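Local coordinates for protein PT26-6P (Thermococcus sp., PDB 2WB7) that is of unknown function but is encoded by a mobile genetic element of Euryarchaea and combines immunoglobulin-like domains with a helical domain, at residues 483-486 with 487-491. Residues are numbered along the deposited sequence; the frame is centred on the assembly and turned at random.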
ATOM      1  N   LYS A 483     -15.927  13.278 -24.489  1.00 32.91           N
ATOM      2  CA  LYS A 483     -15.777  12.490 -23.271  1.00 32.64           C
ATOM      3  C   LYS A 483     -16.602  11.217 -23.316  1.00 32.38           C
ATOM      4  O   LYS A 483     -16.184  10.191 -22.772  1.00 32.19           O
ATOM      5  CB  LYS A 483     -16.183  13.289 -22.046  1.00 32.62           C
ATOM      6  CG  LYS A 483     -15.752  14.722 -22.069  1.00 33.90           C
ATOM      7  CD  LYS A 483     -14.264  14.913 -22.124  1.00 33.75           C
ATOM      8  CE  LYS A 483     -13.911  16.233 -21.429  1.00 36.11           C
ATOM      9  NZ  LYS A 483     -13.006  17.095 -22.234  1.00 35.53           N
ATOM     10  N   HIS A 484     -17.784  11.283 -23.929  1.00 32.08           N
ATOM     11  CA  HIS A 484     -18.572  10.069 -24.133  1.00 31.83           C
ATOM     12  C   HIS A 484     -17.783   9.072 -24.974  1.00 31.60           C
ATOM     13  O   HIS A 484     -17.773   7.887 -24.661  1.00 31.88           O
ATOM     14  CB  HIS A 484     -19.949  10.340 -24.774  1.00 31.96           C
ATOM     15  CG  HIS A 484     -21.000  10.796 -23.804  1.00 32.88           C
ATOM     16  ND1 HIS A 484     -21.236  10.159 -22.602  1.00 34.26           N
ATOM     17  CD2 HIS A 484     -21.885  11.819 -23.863  1.00 32.73           C
ATOM     18  CE1 HIS A 484     -22.212  10.778 -21.960  1.00 34.06           C
ATOM     19  NE2 HIS A 484     -22.614  11.795 -22.699  1.00 33.99           N
ATOM     20  N   GLU A 485     -17.115   9.531 -26.031  1.00 31.25           N
ATOM     21  CA  GLU A 485     -16.318   8.598 -26.826  1.00 31.29           C
ATOM     22  C   GLU A 485     -15.173   7.998 -26.009  1.00 30.98           C
ATOM     23  O   GLU A 485     -14.830   6.822 -26.173  1.00 30.97           O
ATOM     24  CB  GLU A 485     -15.759   9.219 -28.107  1.00 31.16           C
ATOM     25  CG  GLU A 485     -15.274   8.130 -29.052  1.00 31.92           C
ATOM     26  CD  GLU A 485     -14.160   8.554 -30.025  1.00 32.00           C
ATOM     27  OE1 GLU A 485     -13.867   9.763 -30.123  1.00 29.11           O
ATOM     28  OE2 GLU A 485     -13.590   7.646 -30.697  1.00 31.57           O
HETATM   29  N   MSE A 486     -14.587   8.817 -25.136  1.00 30.38           N
HETATM   30  CA  MSE A 486     -13.504   8.381 -24.262  1.00 29.68           C
HETATM   31  C   MSE A 486     -13.989   7.320 -23.276  1.00 29.53           C
HETATM   32  O   MSE A 486     -13.309   6.307 -23.040  1.00 29.46           O
HETATM   33  CB  MSE A 486     -12.948   9.580 -23.515  1.00 29.62           C
HETATM   34  CG  MSE A 486     -12.120  10.528 -24.384  1.00 30.32           C
HETATM   35 SE   MSE A 486     -11.899  12.256 -23.482  1.00 31.39          SE
HETATM   36  CE  MSE A 486     -10.425  13.054 -24.469  1.00 31.21           C
ATOM     37  N   ALA A 487     -15.177   7.560 -22.713  1.00 29.01           N
ATOM     38  CA  ALA A 487     -15.848   6.623 -21.822  1.00 27.97           C
ATOM     39  C   ALA A 487     -16.108   5.285 -22.518  1.00 27.76           C
ATOM     40  O   ALA A 487     -15.754   4.226 -22.013  1.00 27.63           O
ATOM     41  CB  ALA A 487     -17.126   7.231 -21.348  1.00 27.51           C
ATOM     42  N   GLY A 488     -16.698   5.340 -23.701  1.00 27.89           N
ATOM     43  CA  GLY A 488     -16.934   4.150 -24.490  1.00 27.86           C
ATOM     44  C   GLY A 488     -15.649   3.421 -24.794  1.00 28.48           C
ATOM     45  O   GLY A 488     -15.597   2.185 -24.733  1.00 28.19           O
ATOM     46  N   ASP A 489     -14.601   4.174 -25.122  1.00 29.05           N
ATOM     47  CA  ASP A 489     -13.286   3.562 -25.363  1.00 29.78           C
ATOM     48  C   ASP A 489     -12.790   2.789 -24.141  1.00 29.79           C
ATOM     49  O   ASP A 489     -12.230   1.697 -24.266  1.00 29.85           O
ATOM     50  CB  ASP A 489     -12.262   4.598 -25.823  1.00 29.68           C
ATOM     51  CG  ASP A 489     -12.512   5.057 -27.256  1.00 31.96           C
ATOM     52  OD1 ASP A 489     -13.208   4.328 -28.012  1.00 32.72           O
ATOM     53  OD2 ASP A 489     -12.015   6.143 -27.636  1.00 33.78           O
ATOM     54  N   TYR A 490     -13.025   3.349 -22.957  1.00 29.95           N
ATOM     55  CA  TYR A 490     -12.628   2.683 -21.724  1.00 29.87           C
ATOM     56  C   TYR A 490     -13.405   1.385 -21.590  1.00 29.97           C
ATOM     57  O   TYR A 490     -12.811   0.327 -21.381  1.00 29.76           O
ATOM     58  CB  TYR A 490     -12.893   3.567 -20.497  1.00 29.69           C
ATOM     59  CG  TYR A 490     -11.869   4.657 -20.251  1.00 28.93           C
ATOM     60  CD1 TYR A 490     -10.512   4.369 -20.206  1.00 28.80           C
ATOM     61  CD2 TYR A 490     -12.265   5.980 -20.047  1.00 29.55           C
ATOM     62  CE1 TYR A 490      -9.556   5.373 -19.973  1.00 27.28           C
ATOM     63  CE2 TYR A 490     -11.328   6.988 -19.799  1.00 29.59           C
ATOM     64  CZ  TYR A 490      -9.976   6.672 -19.767  1.00 28.52           C
ATOM     65  OH  TYR A 490      -9.064   7.668 -19.531  1.00 27.23           O
ATOM     66  N   TYR A 491     -14.732   1.479 -21.708  1.00 30.24           N
ATOM     67  CA  TYR A 491     -15.624   0.320 -21.554  1.00 30.17           C
ATOM     68  C   TYR A 491     -15.202  -0.837 -22.434  1.00 30.20           C
ATOM     69  O   TYR A 491     -15.246  -2.001 -22.031  1.00 30.58           O
ATOM     70  CB  TYR A 491     -17.078   0.692 -21.844  1.00 30.04           C
ATOM     71  CG  TYR A 491     -17.812   1.184 -20.618  1.00 29.80           C
ATOM     72  CD1 TYR A 491     -18.530   2.355 -20.650  1.00 28.97           C
ATOM     73  CD2 TYR A 491     -17.759   0.475 -19.420  1.00 30.61           C
ATOM     74  CE1 TYR A 491     -19.191   2.811 -19.548  1.00 29.99           C
ATOM     75  CE2 TYR A 491     -18.415   0.920 -18.303  1.00 30.28           C
ATOM     76  CZ  TYR A 491     -19.135   2.094 -18.376  1.00 31.20           C
ATOM     77  OH  TYR A 491     -19.791   2.572 -17.272  1.00 32.63           O
TER
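Met486 and Tyr490 sit one turn apart on helix 471-499, where Tyr490 N donates to Met486 O at 3.0 Å. The same carbonyl oxygen meets the Tyr490 ring obliquely, 3.2 Å from CD2, while the phenol OH is hydrogen-bonded to Ser237 O. Met486, present as selenomethionine, has the most surface buried here, chiefly through its backbone and CB.

Ala487 suits its place by being small: its CB packs 3.4 Å from both Lys483 O and His484 O. The alpha-helical i to i+4 hydrogen bonds continue across the junction, Ala487 N to Lys483 O at 2.8 Å, Gly488 N to His484 O nearly straight at 173°, and Asp489 N to Glu485 O at 2.9 Å.

Glu485 and Asp489 bring two carboxylates together: OE2 of Glu485 lies 3.8 Å from OD2 of Asp489, and the two carboxylate planes are turned 67° from each other. With CG anti to its carbonyl carbon (chi1 -73°), Asp489 also sets OD2 3.2 Å from Glu485 O, another acceptor. The repulsion expected between the carboxylates is probably offset by Lys425, whose NZ forms salt bridges to Glu485 OE2 and Asp489 OD1. The glutamate's long, extended chain also carries OE2 to Val390 N and OE1 to Met391 N, whereas OD1 of the shorter aspartate is also hydrogen-bonded to Tyr455 OH.

The chemistry implies that this buried helical turn pairs its acidic side with a lysine of helix 408-438, which probably favours the ionised forms of both carboxylates within the helical domain.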